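Local structure of PilY2 protein (Pseudomonas aeruginosa, 3TDQ) at residues A[46-56]-A[67-75]. The protein probably takes part in the assembly of type IV pili (fimbriae), although its precise molecular role is not established. Numbering follows the deposited sequence.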
loop_
_atom_site.group_PDB
_atom_site.type_symbol
_atom_site.label_atom_id
_atom_site.label_comp_id
_atom_site.label_asym_id
_atom_site.label_seq_id
_atom_site.Cartn_x
_atom_site.Cartn_y
_atom_site.Cartn_z
ATOM N N GLN A 46 12.680 5.341 0.456
ATOM C CA GLN A 46 11.459 6.101 0.737
ATOM C C GLN A 46 11.092 6.051 2.219
ATOM O O GLN A 46 10.640 7.064 2.765
ATOM C CB GLN A 46 10.282 5.572 -0.105
ATOM C CG GLN A 46 10.484 5.759 -1.606
ATOM C CD GLN A 46 10.757 7.189 -2.011
ATOM O OE1 GLN A 46 9.881 8.064 -1.946
ATOM N NE2 GLN A 46 11.947 7.438 -2.522
ATOM N N VAL A 47 11.256 4.876 2.867
ATOM C CA VAL A 47 10.966 4.744 4.296
ATOM C C VAL A 47 12.011 5.525 5.099
ATOM O O VAL A 47 13.156 5.655 4.675
ATOM C CB VAL A 47 10.823 3.280 4.796
ATOM C CG1 VAL A 47 9.615 2.606 4.152
ATOM C CG2 VAL A 47 12.101 2.461 4.583
ATOM N N LYS A 48 11.582 6.113 6.216
ATOM C CA LYS A 48 12.449 6.904 7.092
ATOM C C LYS A 48 12.107 6.590 8.537
ATOM O O LYS A 48 10.977 6.174 8.780
ATOM C CB LYS A 48 12.214 8.439 6.839
ATOM C CG LYS A 48 12.434 8.964 5.419
ATOM C CD LYS A 48 13.904 9.011 5.027
ATOM C CE LYS A 48 14.090 9.331 3.567
ATOM N NZ LYS A 48 15.500 9.116 3.148
ATOM N N PRO A 49 12.975 6.908 9.527
ATOM C CA PRO A 49 12.538 6.799 10.939
ATOM C C PRO A 49 11.274 7.640 11.147
ATOM O O PRO A 49 11.216 8.774 10.675
ATOM C CB PRO A 49 13.728 7.376 11.718
ATOM C CG PRO A 49 14.911 7.198 10.792
ATOM C CD PRO A 49 14.355 7.436 9.424
ATOM N N GLY A 50 10.252 7.050 11.744
ATOM C CA GLY A 50 8.970 7.714 11.946
ATOM C C GLY A 50 7.913 7.324 10.926
ATOM O O GLY A 50 6.738 7.626 11.141
ATOM N N SER A 51 8.297 6.654 9.801
ATOM C CA SER A 51 7.298 6.222 8.805
ATOM C C SER A 51 6.366 5.192 9.415
ATOM O O SER A 51 6.824 4.267 10.102
ATOM C CB SER A 51 7.950 5.633 7.551
ATOM O OG SER A 51 8.779 6.558 6.873
ATOM N N VAL A 52 5.060 5.358 9.182
ATOM C CA VAL A 52 4.064 4.406 9.658
ATOM C C VAL A 52 3.817 3.503 8.455
ATOM O O VAL A 52 3.538 4.019 7.372
ATOM C CB VAL A 52 2.794 5.103 10.212
ATOM C CG1 VAL A 52 1.667 4.098 10.439
ATOM C CG2 VAL A 52 3.107 5.881 11.489
ATOM N N VAL A 53 3.991 2.182 8.610
ATOM C CA VAL A 53 3.945 1.285 7.436
ATOM C C VAL A 53 3.080 0.046 7.581
ATOM O O VAL A 53 2.875 -0.446 8.679
ATOM C CB VAL A 53 5.387 0.825 7.079
ATOM C CG1 VAL A 53 6.207 1.967 6.463
ATOM C CG2 VAL A 53 6.108 0.192 8.297
ATOM N N SER A 54 2.586 -0.451 6.434
ATOM C CA SER A 54 1.922 -1.743 6.241
ATOM C C SER A 54 2.853 -2.485 5.314
ATOM O O SER A 54 3.377 -1.864 4.377
ATOM C CB SER A 54 0.528 -1.593 5.646
ATOM O OG SER A 54 -0.337 -1.027 6.613
ATOM N N TYR A 55 3.145 -3.768 5.588
ATOM C CA TYR A 55 4.117 -4.468 4.740
ATOM C C TYR A 55 3.811 -5.950 4.649
ATOM O O TYR A 55 3.144 -6.512 5.520
ATOM C CB TYR A 55 5.570 -4.250 5.258
ATOM C CG TYR A 55 5.722 -4.564 6.730
ATOM C CD1 TYR A 55 6.032 -5.851 7.161
ATOM C CD2 TYR A 55 5.453 -3.599 7.700
ATOM C CE1 TYR A 55 6.103 -6.164 8.516
ATOM C CE2 TYR A 55 5.496 -3.908 9.062
ATOM C CZ TYR A 55 5.826 -5.189 9.463
ATOM O OH TYR A 55 5.887 -5.498 10.800
ATOM N N SER A 56 4.341 -6.590 3.610
ATOM C CA SER A 56 4.189 -8.029 3.432
ATOM C C SER A 56 5.413 -8.565 2.734
ATOM O O SER A 56 6.167 -7.799 2.132
ATOM C CB SER A 56 2.911 -8.361 2.657
ATOM O OG SER A 56 2.888 -7.735 1.387
ATOM N N THR A 67 8.566 -7.608 0.440
ATOM C CA THR A 67 8.435 -7.487 -1.018
ATOM C C THR A 67 7.400 -6.422 -1.384
ATOM O O THR A 67 7.273 -6.077 -2.555
ATOM C CB THR A 67 8.080 -8.848 -1.660
ATOM O OG1 THR A 67 6.850 -9.296 -1.099
ATOM C CG2 THR A 67 9.171 -9.896 -1.447
ATOM N N ASP A 68 6.688 -5.880 -0.380
ATOM C CA ASP A 68 5.642 -4.863 -0.589
ATOM C C ASP A 68 5.509 -4.012 0.663
ATOM O O ASP A 68 5.294 -4.558 1.749
ATOM C CB ASP A 68 4.283 -5.550 -0.924
ATOM C CG ASP A 68 3.188 -4.626 -1.464
ATOM O OD1 ASP A 68 3.460 -3.426 -1.659
ATOM O OD2 ASP A 68 2.065 -5.116 -1.713
ATOM N N ILE A 69 5.687 -2.690 0.543
ATOM C CA ILE A 69 5.564 -1.835 1.734
ATOM C C ILE A 69 4.883 -0.512 1.358
ATOM O O ILE A 69 5.219 0.101 0.346
ATOM C CB ILE A 69 6.927 -1.643 2.466
ATOM C CG1 ILE A 69 6.770 -0.871 3.809
ATOM C CG2 ILE A 69 8.017 -1.060 1.542
ATOM C CD1 ILE A 69 7.989 -1.070 4.828
ATOM N N TYR A 70 3.931 -0.080 2.206
ATOM C CA TYR A 70 3.151 1.126 1.997
ATOM C C TYR A 70 3.332 2.085 3.174
ATOM O O TYR A 70 3.187 1.685 4.323
ATOM C CB TYR A 70 1.664 0.756 1.809
ATOM C CG TYR A 70 0.715 1.935 1.731
ATOM C CD1 TYR A 70 0.424 2.546 0.509
ATOM C CD2 TYR A 70 0.039 2.390 2.863
ATOM C CE1 TYR A 70 -0.478 3.612 0.428
ATOM C CE2 TYR A 70 -0.867 3.449 2.793
ATOM C CZ TYR A 70 -1.119 4.062 1.574
ATOM O OH TYR A 70 -1.991 5.131 1.525
ATOM N N ILE A 71 3.616 3.356 2.875
ATOM C CA ILE A 71 3.764 4.387 3.907
ATOM C C ILE A 71 2.412 5.065 4.090
ATOM O O ILE A 71 1.853 5.587 3.129
ATOM C CB ILE A 71 4.897 5.391 3.548
ATOM C CG1 ILE A 71 6.280 4.665 3.403
ATOM C CG2 ILE A 71 4.968 6.537 4.584
ATOM C CD1 ILE A 71 7.352 5.443 2.528
ATOM N N HIS A 72 1.882 5.030 5.315
ATOM C CA HIS A 72 0.629 5.688 5.687
ATOM C C HIS A 72 0.854 7.192 5.720
ATOM O O HIS A 72 1.812 7.666 6.347
ATOM C CB HIS A 72 0.126 5.164 7.035
ATOM C CG HIS A 72 -0.316 3.742 6.964
ATOM N ND1 HIS A 72 -1.631 3.411 6.702
ATOM C CD2 HIS A 72 0.416 2.609 7.007
ATOM C CE1 HIS A 72 -1.665 2.083 6.647
ATOM N NE2 HIS A 72 -0.459 1.559 6.843
ATOM N N LYS A 73 -0.028 7.942 5.040
ATOM C CA LYS A 73 0.089 9.402 4.960
ATOM C C LYS A 73 -0.771 10.063 6.022
ATOM O O LYS A 73 -1.816 10.633 5.718
ATOM C CB LYS A 73 -0.271 9.914 3.551
ATOM C CG LYS A 73 0.888 9.725 2.583
ATOM C CD LYS A 73 0.600 8.558 1.757
ATOM C CE LYS A 73 1.753 7.935 1.029
ATOM N NZ LYS A 73 1.288 6.574 0.570
ATOM N N GLN A 74 -0.338 9.948 7.267
ATOM C CA GLN A 74 -1.044 10.462 8.456
ATOM C C GLN A 74 -1.214 11.984 8.433
ATOM O O GLN A 74 -2.166 12.489 9.025
ATOM C CB GLN A 74 -0.319 10.047 9.742
ATOM C CG GLN A 74 -0.439 8.539 10.035
ATOM C CD GLN A 74 0.124 8.180 11.373
ATOM O OE1 GLN A 74 0.943 8.911 11.954
ATOM N NE2 GLN A 74 -0.297 7.037 11.890
HETATM N N MSE A 75 -0.339 12.689 7.704
HETATM C CA MSE A 75 -0.382 14.148 7.568
HETATM C C MSE A 75 -1.320 14.614 6.449
HETATM O O MSE A 75 -1.637 15.808 6.380
HETATM C CB MSE A 75 1.019 14.705 7.366
HETATM C CG MSE A 75 1.892 14.511 8.607
HETATM SE SE MSE A 75 3.602 15.436 8.493
HETATM C CE MSE A 75 4.424 14.413 7.036
HETATM O O HOH W 1 4.067 7.659 7.813
HETATM O O HOH W 2 4.171 -9.103 -0.590
#
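Ile71 projects from the face of its strand into a hollow lined by Gln46, Val47 and Val53, a worked example of an aliphatic bump filling a pocket under a loop. Its CG1 branch, anti to the carbonyl carbon (chi1 -60°), rises from the strand so that CD1 pushes under the 46-47 backbone, 3.7 Å from Gln46 O, while CG1 touches Val47 CG1 (4.0 Å) and Val53 CG1 (4.1 Å). Next along the same face, Ile69 fills the next hollow with a different branch geometry: CG1 swings anti to the backbone N (chi1 -174°), passes Tyr55 CB at 3.9 Å and brings CD1 against Val53 CB and CG1. Val53 CG1 therefore meets the tip of Ile69 and the CG1 of Ile71, and Val47 CG1 touches the CD1 of both isoleucines. These side chains lie on the inner face of a curved antiparallel sheet, in a family assigned to the OB clan; 52-58 and 65-71 form a hairpin there, and strand 6-17 flanks 52-58 on its other side. A classic beta bulge interrupts the pairing, where Thr67 and Asp68 both donate backbone N-H to Ser56 O, at 2.9 Å from Thr67 N and 3.2 Å from Asp68 N. Ser54 and Tyr70 point to the other face, and there His72, just past the strand, turns its ring edge to Ser54: NE2 and Ser54 OG share a short hydrogen bond of 2.6 Å, and Tyr70 CD2 sits over one ring face. Beyond it, Val52 crosses His72 at about a right angle and sets CG2 against Gln74 NE2. Tyr70 OH hydrogen-bonds Glu8 of the second subunit, and Asp68 forms salt bridges to Arg38 and to Lys73 of the second subunit.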